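Local coordinates for methyltransferase (PDB 5N5D), which probably transfers a methyl group from S-adenosylmethionine to a hydroxyl of a tomaymycin precursor, as an O-methyltransferase of tomaymycin biosynthesis, at residues 66-71 with 124-129; 77-82 with 87-92; 97-102 with 117-122. All coordinates share one frame; numbering follows the deposited sequence.

Contact 1: 66-71 with 124-129. With SAM (S-adenosylmethionine), chain H.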
loop_
_atom_site.group_PDB
_atom_site.type_symbol
_atom_site.label_atom_id
_atom_site.label_comp_id
_atom_site.label_asym_id
_atom_site.label_seq_id
_atom_site.Cartn_x
_atom_site.Cartn_y
_atom_site.Cartn_z
ATOM N N LEU A 66 -14.611 1.060 9.387
ATOM C CA LEU A 66 -14.459 0.911 10.829
ATOM C C LEU A 66 -13.023 1.237 11.210
ATOM O O LEU A 66 -12.088 0.711 10.601
ATOM C CB LEU A 66 -14.812 -0.512 11.266
ATOM C CG LEU A 66 -14.507 -0.893 12.716
ATOM C CD1 LEU A 66 -15.315 -0.040 13.699
ATOM C CD2 LEU A 66 -14.767 -2.369 12.933
ATOM N N GLU A 67 -12.852 2.107 12.202
ATOM C CA GLU A 67 -11.539 2.466 12.718
ATOM C C GLU A 67 -11.480 2.163 14.203
ATOM O O GLU A 67 -12.355 2.590 14.964
ATOM C CB GLU A 67 -11.239 3.949 12.476
ATOM C CG GLU A 67 -9.951 4.447 13.114
ATOM C CD GLU A 67 -9.686 5.902 12.789
ATOM O OE1 GLU A 67 -10.484 6.762 13.220
ATOM O OE2 GLU A 67 -8.693 6.171 12.084
ATOM N N ILE A 68 -10.444 1.442 14.613
ATOM C CA ILE A 68 -10.216 1.104 16.011
ATOM C C ILE A 68 -9.007 1.916 16.456
ATOM O O ILE A 68 -7.869 1.595 16.097
ATOM C CB ILE A 68 -10.001 -0.400 16.206
ATOM C CG1 ILE A 68 -11.183 -1.171 15.617
ATOM C CG2 ILE A 68 -9.834 -0.720 17.685
ATOM C CD1 ILE A 68 -10.982 -2.662 15.534
ATOM N N GLY A 69 -9.256 2.992 17.205
ATOM C CA GLY A 69 -8.196 3.873 17.665
ATOM C C GLY A 69 -8.217 5.257 17.041
ATOM O O GLY A 69 -7.359 5.574 16.218
ATOM N N THR A 70 -9.178 6.090 17.456
ATOM C CA THR A 70 -9.340 7.426 16.880
ATOM C C THR A 70 -8.157 8.333 17.196
ATOM O O THR A 70 -7.734 9.129 16.345
ATOM C CB THR A 70 -10.608 8.087 17.420
ATOM O OG1 THR A 70 -11.684 7.148 17.450
ATOM C CG2 THR A 70 -10.985 9.287 16.559
ATOM N N PHE A 71 -7.642 8.255 18.426
ATOM C CA PHE A 71 -6.751 9.263 18.985
ATOM C C PHE A 71 -7.305 10.651 18.679
ATOM O O PHE A 71 -8.430 10.960 19.083
ATOM C CB PHE A 71 -5.313 9.082 18.472
ATOM C CG PHE A 71 -4.288 9.906 19.218
ATOM C CD1 PHE A 71 -4.277 9.942 20.606
ATOM C CD2 PHE A 71 -3.329 10.637 18.529
ATOM C CE1 PHE A 71 -3.336 10.699 21.292
ATOM C CE2 PHE A 71 -2.387 11.394 19.206
ATOM C CZ PHE A 71 -2.389 11.425 20.587
ATOM N N ASP A 124 -15.419 -3.989 24.071
ATOM C CA ASP A 124 -16.782 -3.822 24.564
ATOM C C ASP A 124 -17.696 -3.235 23.497
ATOM O O ASP A 124 -18.880 -3.583 23.437
ATOM C CB ASP A 124 -16.793 -2.913 25.798
ATOM C CG ASP A 124 -16.097 -3.530 26.999
ATOM O OD1 ASP A 124 -16.015 -4.773 27.078
ATOM O OD2 ASP A 124 -15.646 -2.764 27.882
ATOM N N ILE A 125 -17.158 -2.364 22.642
ATOM C CA ILE A 125 -17.986 -1.654 21.673
ATOM C C ILE A 125 -18.224 -2.498 20.428
ATOM O O ILE A 125 -19.329 -2.502 19.874
ATOM C CB ILE A 125 -17.331 -0.304 21.330
ATOM C CG1 ILE A 125 -17.412 0.626 22.541
ATOM C CG2 ILE A 125 -17.995 0.335 20.113
ATOM C CD1 ILE A 125 -16.337 1.670 22.578
ATOM N N LEU A 126 -17.200 -3.210 19.960
ATOM C CA LEU A 126 -17.296 -3.929 18.690
ATOM C C LEU A 126 -18.523 -4.828 18.580
ATOM O O LEU A 126 -19.197 -4.784 17.538
ATOM C CB LEU A 126 -15.996 -4.718 18.474
ATOM C CG LEU A 126 -14.798 -3.840 18.077
ATOM C CD1 LEU A 126 -13.465 -4.553 18.305
ATOM C CD2 LEU A 126 -14.918 -3.410 16.628
ATOM N N PRO A 127 -18.881 -5.644 19.574
ATOM C CA PRO A 127 -20.092 -6.467 19.406
ATOM C C PRO A 127 -21.352 -5.654 19.174
ATOM O O PRO A 127 -22.287 -6.154 18.533
ATOM C CB PRO A 127 -20.165 -7.276 20.712
ATOM C CG PRO A 127 -19.184 -6.662 21.637
ATOM C CD PRO A 127 -18.148 -5.987 20.803
ATOM N N THR A 128 -21.406 -4.408 19.660
ATOM C CA THR A 128 -22.587 -3.568 19.479
ATOM C C THR A 128 -22.725 -3.055 18.056
ATOM O O THR A 128 -23.770 -2.484 17.718
ATOM C CB THR A 128 -22.564 -2.362 20.426
ATOM O OG1 THR A 128 -21.668 -1.357 19.925
ATOM C CG2 THR A 128 -22.138 -2.770 21.835
ATOM N N LEU A 129 -21.703 -3.238 17.226
ATOM C CA LEU A 129 -21.717 -2.763 15.852
ATOM C C LEU A 129 -22.247 -3.797 14.869
ATOM O O LEU A 129 -22.430 -3.473 13.690
ATOM C CB LEU A 129 -20.303 -2.340 15.437
ATOM C CG LEU A 129 -19.632 -1.292 16.331
ATOM C CD1 LEU A 129 -18.285 -0.912 15.747
ATOM C CD2 LEU A 129 -20.507 -0.053 16.518
HETATM N N SAM H . -5.366 6.135 14.358
HETATM C CA SAM H . -4.813 7.368 14.954
HETATM C C SAM H . -4.128 8.239 13.851
HETATM O O SAM H . -3.405 7.636 13.027
HETATM O OXT SAM H . -4.344 9.469 13.866
HETATM C CB SAM H . -3.793 7.029 16.068
HETATM C CG SAM H . -4.338 5.988 17.040
HETATM S SD SAM H . -3.149 5.819 18.392
HETATM C CE SAM H . -1.881 4.900 17.602
HETATM C "C5'" SAM H . -3.875 4.485 19.405
HETATM C "C4'" SAM H . -5.159 4.901 20.094
HETATM O "O4'" SAM H . -5.870 3.745 20.586
HETATM C "C3'" SAM H . -4.967 5.845 21.288
HETATM O "O3'" SAM H . -5.727 7.030 21.081
HETATM C "C2'" SAM H . -5.437 5.010 22.490
HETATM O "O2'" SAM H . -6.069 5.791 23.497
HETATM C "C1'" SAM H . -6.447 4.082 21.827
HETATM N N9 SAM H . -6.717 2.848 22.555
HETATM C C8 SAM H . -5.820 2.069 23.236
HETATM N N7 SAM H . -6.338 0.977 23.744
HETATM C C5 SAM H . -7.673 1.042 23.369
HETATM C C6 SAM H . -8.759 0.171 23.575
HETATM N N6 SAM H . -8.668 -0.983 24.246
HETATM N N1 SAM H . -9.955 0.524 23.053
HETATM C C2 SAM H . -10.048 1.673 22.377
HETATM N N3 SAM H . -9.094 2.574 22.121
HETATM C C4 SAM H . -7.921 2.195 22.644
#
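Leu126 and Leu66 carry most of this contact, meeting methyl to methyl where the helical turns at 124-129 lie against strand 64-68. Leu126 CD2 comes within 3.8 Å of Leu66 CD2, the two side chains slanting across each other. The same Leu126 branch also reaches Ile68, whose chain runs at roughly a right angle to it, with Ile68 CD1 4.2 Å from Leu126 CD2. One leucine of the helical segment thus lies over two residues of the strand that stand on the same face of the sheet.

Leu66 divides its two methyls between two partners. With CG anti to the backbone N (chi1 171°), the fork at CG opens toward the helical segment: CD2 goes to Leu126, while CD1 sits 3.7 Å from Leu129 CD1. No hydrogen bond crosses between the segments, so the join is wholly apolar, and all four touching residues are buried. Tyr152 of helix 149-158 packs on both Ile68 and Leu126, with Trp155 beside the latter, and Ile92 and Val90 of the adjoining strand receive Leu126 and Leu129.

Within 124-129 the backbone is tied by Thr128, whose N and OG1 both donate to Ile125 O; the hydroxyl bond, 2.6 Å from Thr128 OG1 to Ile125 O, uses a lone pair in the carbonyl plane.

Just past the strand, the chain turns to the cofactor. Gly69 O accepts a hydrogen bond of 2.8 Å from the amino N of SAM, and Phe71 CB lies 3.3 Å from the ribose O3'. The positive phi of Gly69 (112°) would press a CB against the preceding carbonyl. A glycine-containing loop following the first strand and receiving S-adenosylmethionine is the hallmark of the Rossmann-like class I methyltransferase fold.

Contact 2: 77-82 with 87-92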
loop_
_atom_site.group_PDB
_atom_site.type_symbol
_atom_site.label_atom_id
_atom_site.label_comp_id
_atom_site.label_asym_id
_atom_site.label_seq_id
_atom_site.Cartn_x
_atom_site.Cartn_y
_atom_site.Cartn_z
ATOM N N ILE A 77 -9.833 11.718 9.666
ATOM C CA ILE A 77 -10.157 12.681 8.614
ATOM C C ILE A 77 -9.847 12.085 7.248
ATOM O O ILE A 77 -10.649 12.177 6.313
ATOM C CB ILE A 77 -9.398 14.000 8.834
ATOM C CG1 ILE A 77 -9.915 14.717 10.085
ATOM C CG2 ILE A 77 -9.544 14.914 7.615
ATOM C CD1 ILE A 77 -9.022 15.845 10.545
ATOM N N TRP A 78 -8.666 11.476 7.110
ATOM C CA TRP A 78 -8.289 10.883 5.831
ATOM C C TRP A 78 -9.271 9.799 5.416
ATOM O O TRP A 78 -9.643 9.702 4.239
ATOM C CB TRP A 78 -6.875 10.312 5.904
ATOM C CG TRP A 78 -5.794 11.343 5.740
ATOM C CD1 TRP A 78 -4.898 11.755 6.678
ATOM C CD2 TRP A 78 -5.495 12.081 4.549
ATOM N NE1 TRP A 78 -4.049 12.699 6.146
ATOM C CE2 TRP A 78 -4.400 12.921 4.839
ATOM C CE3 TRP A 78 -6.050 12.115 3.266
ATOM C CZ2 TRP A 78 -3.847 13.784 3.889
ATOM C CZ3 TRP A 78 -5.500 12.971 2.328
ATOM C CH2 TRP A 78 -4.409 13.792 2.644
ATOM N N LEU A 79 -9.696 8.964 6.363
ATOM C CA LEU A 79 -10.634 7.897 6.027
ATOM C C LEU A 79 -12.005 8.460 5.677
ATOM O O LEU A 79 -12.620 8.047 4.688
ATOM C CB LEU A 79 -10.743 6.912 7.188
ATOM C CG LEU A 79 -9.526 6.013 7.401
ATOM C CD1 LEU A 79 -9.666 5.289 8.722
ATOM C CD2 LEU A 79 -9.360 5.023 6.261
ATOM N N ALA A 80 -12.508 9.400 6.481
ATOM C CA ALA A 80 -13.832 9.954 6.224
ATOM C C ALA A 80 -13.875 10.689 4.894
ATOM O O ALA A 80 -14.907 10.685 4.217
ATOM C CB ALA A 80 -14.247 10.887 7.362
ATOM N N ARG A 81 -12.765 11.315 4.493
ATOM C CA ARG A 81 -12.759 12.048 3.233
ATOM C C ARG A 81 -12.728 11.139 2.011
ATOM O O ARG A 81 -12.906 11.633 0.890
ATOM C CB ARG A 81 -11.580 13.020 3.214
ATOM C CG ARG A 81 -11.856 14.251 4.054
ATOM C CD ARG A 81 -10.713 15.249 4.048
ATOM N NE ARG A 81 -11.156 16.513 4.627
ATOM C CZ ARG A 81 -10.349 17.492 5.017
ATOM N NH1 ARG A 81 -9.035 17.363 4.897
ATOM N NH2 ARG A 81 -10.857 18.599 5.542
ATOM N N ALA A 82 -12.521 9.837 2.193
ATOM C CA ALA A 82 -12.652 8.878 1.107
ATOM C C ALA A 82 -14.101 8.476 0.863
ATOM O O ALA A 82 -14.389 7.844 -0.157
ATOM C CB ALA A 82 -11.829 7.628 1.409
ATOM N N GLY A 87 -21.866 7.527 2.944
ATOM C CA GLY A 87 -20.973 6.649 3.669
ATOM C C GLY A 87 -20.929 6.943 5.159
ATOM O O GLY A 87 -21.508 7.911 5.657
ATOM N N ARG A 88 -20.218 6.083 5.888
ATOM C CA ARG A 88 -20.026 6.309 7.311
ATOM C C ARG A 88 -18.692 5.737 7.757
ATOM O O ARG A 88 -18.280 4.663 7.309
ATOM C CB ARG A 88 -21.154 5.697 8.149
ATOM C CG ARG A 88 -21.091 6.110 9.622
ATOM C CD ARG A 88 -22.444 6.542 10.174
ATOM N NE ARG A 88 -23.349 5.413 10.376
ATOM C CZ ARG A 88 -24.306 5.039 9.533
ATOM N NH1 ARG A 88 -25.070 3.994 9.827
ATOM N NH2 ARG A 88 -24.514 5.698 8.400
ATOM N N LEU A 89 -18.022 6.489 8.623
ATOM C CA LEU A 89 -16.864 6.039 9.380
ATOM C C LEU A 89 -17.305 5.831 10.821
ATOM O O LEU A 89 -17.803 6.762 11.464
ATOM C CB LEU A 89 -15.726 7.060 9.309
ATOM C CG LEU A 89 -14.540 6.768 10.232
ATOM C CD1 LEU A 89 -13.824 5.500 9.804
ATOM C CD2 LEU A 89 -13.584 7.947 10.263
ATOM N N VAL A 90 -17.151 4.611 11.314
ATOM C CA VAL A 90 -17.388 4.301 12.716
ATOM C C VAL A 90 -16.020 4.199 13.363
ATOM O O VAL A 90 -15.193 3.391 12.933
ATOM C CB VAL A 90 -18.184 2.997 12.873
ATOM C CG1 VAL A 90 -18.425 2.684 14.346
ATOM C CG2 VAL A 90 -19.510 3.091 12.130
ATOM N N THR A 91 -15.756 5.026 14.371
ATOM C CA THR A 91 -14.439 5.033 14.990
ATOM C C THR A 91 -14.561 4.934 16.504
ATOM O O THR A 91 -15.503 5.460 17.104
ATOM C CB THR A 91 -13.635 6.280 14.566
ATOM O OG1 THR A 91 -12.302 6.181 15.077
ATOM C CG2 THR A 91 -14.311 7.571 15.033
ATOM N N ILE A 92 -13.602 4.231 17.108
ATOM C CA ILE A 92 -13.626 3.866 18.522
ATOM C C ILE A 92 -12.379 4.404 19.209
ATOM O O ILE A 92 -11.261 4.218 18.718
ATOM C CB ILE A 92 -13.686 2.338 18.716
ATOM C CG1 ILE A 92 -14.867 1.737 17.957
ATOM C CG2 ILE A 92 -13.757 2.008 20.211
ATOM C CD1 ILE A 92 -14.873 0.213 17.935
#
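Leu89 meets Leu79 and Ala80 inside a beta-alpha-beta unit of the Rossmann-like fold, in which helix 74-80 links strand 64-68 to its neighbour 88-93 and packs on the face of the sheet. The incoming loop ends at Gly87, and the strand starts at Arg88, whose side chain points away from the helix; its backbone is hydrogen-bonded to Ile65 of strand 64-68 and to Arg63 just before that strand.

Leu89 follows and faces the helix, supplying the strand's whole share of the contact. Its CG is anti to the backbone N (chi1 172°), which carries both methyls out to the helix, one for each partner. CD1 lies 4.3 Å from Leu79 CB, so it meets the root of that side chain. The spacing suits ordinary van der Waals packing, without hydrogen bonds between the segments. All three residues are buried, and Val111 and Val115 add to the apolar surround of Ala80.

Farther along, Val90 packs on Phe137 and His118. Thr91 puts its hydroxyl to use beside the first strand, where OG1 bonds to Glu67 OE1 and Thr70 OG1, and Ile92 carries the strand on toward the cofactor end of the sheet.

The backbones come nearest at Ala80 and Leu89, with 5.9 Å from CA to CA; there Leu89 CD2 rests 4.2 Å from Ala80 CB and equally far from Ala80 N.

Contact 3: 97-102 with 117-122. With SAM (S-adenosylmethionine), chain H.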
loop_
_atom_site.group_PDB
_atom_site.type_symbol
_atom_site.label_atom_id
_atom_site.label_comp_id
_atom_site.label_asym_id
_atom_site.label_seq_id
_atom_site.Cartn_x
_atom_site.Cartn_y
_atom_site.Cartn_z
ATOM N N SER A 97 -11.147 12.297 26.382
ATOM C CA SER A 97 -10.550 13.584 26.031
ATOM C C SER A 97 -9.981 13.563 24.618
ATOM O O SER A 97 -10.076 14.561 23.890
ATOM C CB SER A 97 -9.465 13.959 27.041
ATOM O OG SER A 97 -8.391 13.041 27.003
ATOM N N PHE A 98 -9.376 12.442 24.213
ATOM C CA PHE A 98 -8.898 12.312 22.839
ATOM C C PHE A 98 -10.068 12.356 21.868
ATOM O O PHE A 98 -10.042 13.083 20.868
ATOM C CB PHE A 98 -8.118 11.003 22.649
ATOM C CG PHE A 98 -6.925 10.837 23.559
ATOM C CD1 PHE A 98 -6.479 11.864 24.382
ATOM C CD2 PHE A 98 -6.238 9.632 23.576
ATOM C CE1 PHE A 98 -5.380 11.683 25.213
ATOM C CE2 PHE A 98 -5.145 9.446 24.396
ATOM C CZ PHE A 98 -4.713 10.474 25.220
ATOM N N ALA A 99 -11.107 11.568 22.147
ATOM C CA ALA A 99 -12.259 11.511 21.254
ATOM C C ALA A 99 -12.908 12.879 21.096
ATOM O O ALA A 99 -13.389 13.222 20.009
ATOM C CB ALA A 99 -13.272 10.496 21.777
ATOM N N GLU A 100 -12.946 13.668 22.173
ATOM C CA GLU A 100 -13.524 15.008 22.094
ATOM C C GLU A 100 -12.669 15.921 21.226
ATOM O O GLU A 100 -13.200 16.738 20.465
ATOM C CB GLU A 100 -13.689 15.589 23.498
ATOM C CG GLU A 100 -14.786 14.911 24.322
ATOM C CD GLU A 100 -14.870 15.426 25.749
ATOM O OE1 GLU A 100 -13.938 16.131 26.192
ATOM O OE2 GLU A 100 -15.873 15.124 26.436
ATOM N N SER A 101 -11.344 15.800 21.332
ATOM C CA SER A 101 -10.453 16.539 20.443
ATOM C C SER A 101 -10.690 16.136 18.991
ATOM O O SER A 101 -10.827 16.988 18.105
ATOM C CB SER A 101 -8.997 16.291 20.853
ATOM O OG SER A 101 -8.093 17.003 20.024
ATOM N N ALA A 102 -10.775 14.831 18.734
ATOM C CA ALA A 102 -11.038 14.362 17.379
ATOM C C ALA A 102 -12.357 14.908 16.846
ATOM O O ALA A 102 -12.452 15.279 15.669
ATOM C CB ALA A 102 -11.037 12.832 17.351
ATOM N N GLN A 117 -18.758 8.356 16.247
ATOM C CA GLN A 117 -17.722 8.117 17.240
ATOM C C GLN A 117 -18.273 7.333 18.424
ATOM O O GLN A 117 -19.407 7.552 18.862
ATOM C CB GLN A 117 -17.136 9.434 17.744
ATOM C CG GLN A 117 -16.342 10.197 16.711
ATOM C CD GLN A 117 -15.617 11.374 17.322
ATOM O OE1 GLN A 117 -15.956 12.529 17.065
ATOM N NE2 GLN A 117 -14.616 11.088 18.146
ATOM N N HIS A 118 -17.438 6.441 18.958
ATOM C CA HIS A 118 -17.730 5.687 20.168
ATOM C C HIS A 118 -16.583 5.870 21.145
ATOM O O HIS A 118 -15.415 5.891 20.744
ATOM C CB HIS A 118 -17.926 4.197 19.871
ATOM C CG HIS A 118 -19.119 3.907 19.017
ATOM N ND1 HIS A 118 -20.310 3.444 19.534
ATOM C CD2 HIS A 118 -19.310 4.029 17.682
ATOM C CE1 HIS A 118 -21.181 3.287 18.553
ATOM N NE2 HIS A 118 -20.598 3.634 17.419
ATOM N N VAL A 119 -16.921 6.008 22.423
ATOM C CA VAL A 119 -15.936 6.155 23.488
ATOM C C VAL A 119 -16.035 4.930 24.388
ATOM O O VAL A 119 -17.092 4.667 24.977
ATOM C CB VAL A 119 -16.155 7.452 24.288
ATOM C CG1 VAL A 119 -15.218 7.516 25.486
ATOM C CG2 VAL A 119 -15.937 8.656 23.392
ATOM N N GLY A 120 -14.941 4.196 24.505
ATOM C CA GLY A 120 -14.884 3.056 25.400
ATOM C C GLY A 120 -13.875 2.036 24.910
ATOM O O GLY A 120 -13.160 2.245 23.933
ATOM N N ARG A 121 -13.835 0.914 25.628
ATOM C CA ARG A 121 -12.961 -0.193 25.263
ATOM C C ARG A 121 -13.457 -0.838 23.977
ATOM O O ARG A 121 -14.623 -1.226 23.880
ATOM C CB ARG A 121 -12.920 -1.235 26.379
ATOM C CG ARG A 121 -11.684 -1.196 27.257
ATOM C CD ARG A 121 -11.745 -2.322 28.273
ATOM N NE ARG A 121 -11.801 -3.625 27.613
ATOM C CZ ARG A 121 -12.499 -4.671 28.046
ATOM N NH1 ARG A 121 -13.233 -4.593 29.151
ATOM N NH2 ARG A 121 -12.472 -5.807 27.362
ATOM N N ALA A 122 -12.564 -0.976 22.994
ATOM C CA ALA A 122 -12.990 -1.465 21.687
ATOM C C ALA A 122 -13.645 -2.839 21.780
ATOM O O ALA A 122 -14.643 -3.101 21.100
ATOM C CB ALA A 122 -11.805 -1.500 20.727
HETATM N N SAM H . -5.366 6.135 14.358
HETATM C CA SAM H . -4.813 7.368 14.954
HETATM C C SAM H . -4.128 8.239 13.851
HETATM O O SAM H . -3.405 7.636 13.027
HETATM O OXT SAM H . -4.344 9.469 13.866
HETATM C CB SAM H . -3.793 7.029 16.068
HETATM C CG SAM H . -4.338 5.988 17.040
HETATM S SD SAM H . -3.149 5.819 18.392
HETATM C CE SAM H . -1.881 4.900 17.602
HETATM C "C5'" SAM H . -3.875 4.485 19.405
HETATM C "C4'" SAM H . -5.159 4.901 20.094
HETATM O "O4'" SAM H . -5.870 3.745 20.586
HETATM C "C3'" SAM H . -4.967 5.845 21.288
HETATM O "O3'" SAM H . -5.727 7.030 21.081
HETATM C "C2'" SAM H . -5.437 5.010 22.490
HETATM O "O2'" SAM H . -6.069 5.791 23.497
HETATM C "C1'" SAM H . -6.447 4.082 21.827
HETATM N N9 SAM H . -6.717 2.848 22.555
HETATM C C8 SAM H . -5.820 2.069 23.236
HETATM N N7 SAM H . -6.338 0.977 23.744
HETATM C C5 SAM H . -7.673 1.042 23.369
HETATM C C6 SAM H . -8.759 0.171 23.575
HETATM N N6 SAM H . -8.668 -0.983 24.246
HETATM N N1 SAM H . -9.955 0.524 23.053
HETATM C C2 SAM H . -10.048 1.673 22.377
HETATM N N3 SAM H . -9.094 2.574 22.121
HETATM C C4 SAM H . -7.921 2.195 22.644
#
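Gln117 reaches from strand 115-119 to helix 96-108 and makes the one hydrogen bond between the two segments. Its NE2 donates to Ala99 O over 3.1 Å, nearly straight at 163°. The acceptor lies close to the Gln117 amide plane, whereas the donor is tilted from the plane of the Ala99 carbonyl. Past CG the chain is extended (chi2 -171°), which carries the amide to the helix backbone. Ala102, one turn on from Ala99, lays its methyl beside this amide, CB lying 4.1 Å from Gln117 NE2. Replacing Gln117 with leucine would probably leave Ala99 O without this side-chain donor and the helix without its polar tie to the strand.

The apolar part is the pair Ala99 and Val119: the alanine CB points at the strand and lies 3.6 Å from Val119 CG2. That methyl branch stands anti to the Val119 carbonyl carbon. Small residues on this helix face let the strand's longer side chains come right up to it.

Cofactor contacts fall on both segments. Ala122 N donates a hydrogen bond of 3.0 Å to adenine N1 of SAM, while Phe98 turns its ring edge to the ribose, CD2 lying 3.6 Å from O3'. Ala122 CB also touches the adenine.

The axis of 97-102 runs nearly antiparallel to that of 117-119, at 164°, as expected in the beta-alpha-beta crossover from strand 88-93. That strand lies beside 115-119, whose His118 bonds through its backbone to Thr91 and Glu93; on its other flank no further strand of this chain follows.

How the contacts relate
Contacts 1 and 2 are fully buried and purely apolar, whereas contact 3, at the outermost strand 115-119, is partly buried and adds a side-chain hydrogen bond. Strand 88-93 lies between the other two strands: its Val90 O packs 3.5 Å from Leu66 CD1 of contact 1, and its Thr91 CG2 lies 3.7 Å from Gln117 CG of contact 3. Contacts 2 and 3 belong to successive beta-alpha-beta units, and both are nested in the chain loop that contact 1 closes. Contacts 1 and 3 share S-adenosylmethionine, holding its amino group and adenine respectively, and Phe71 and Phe98 meet edge-to-face beside it; contact 2 does not touch the cofactor, the Leu79 side chain staying about 7 Å from it.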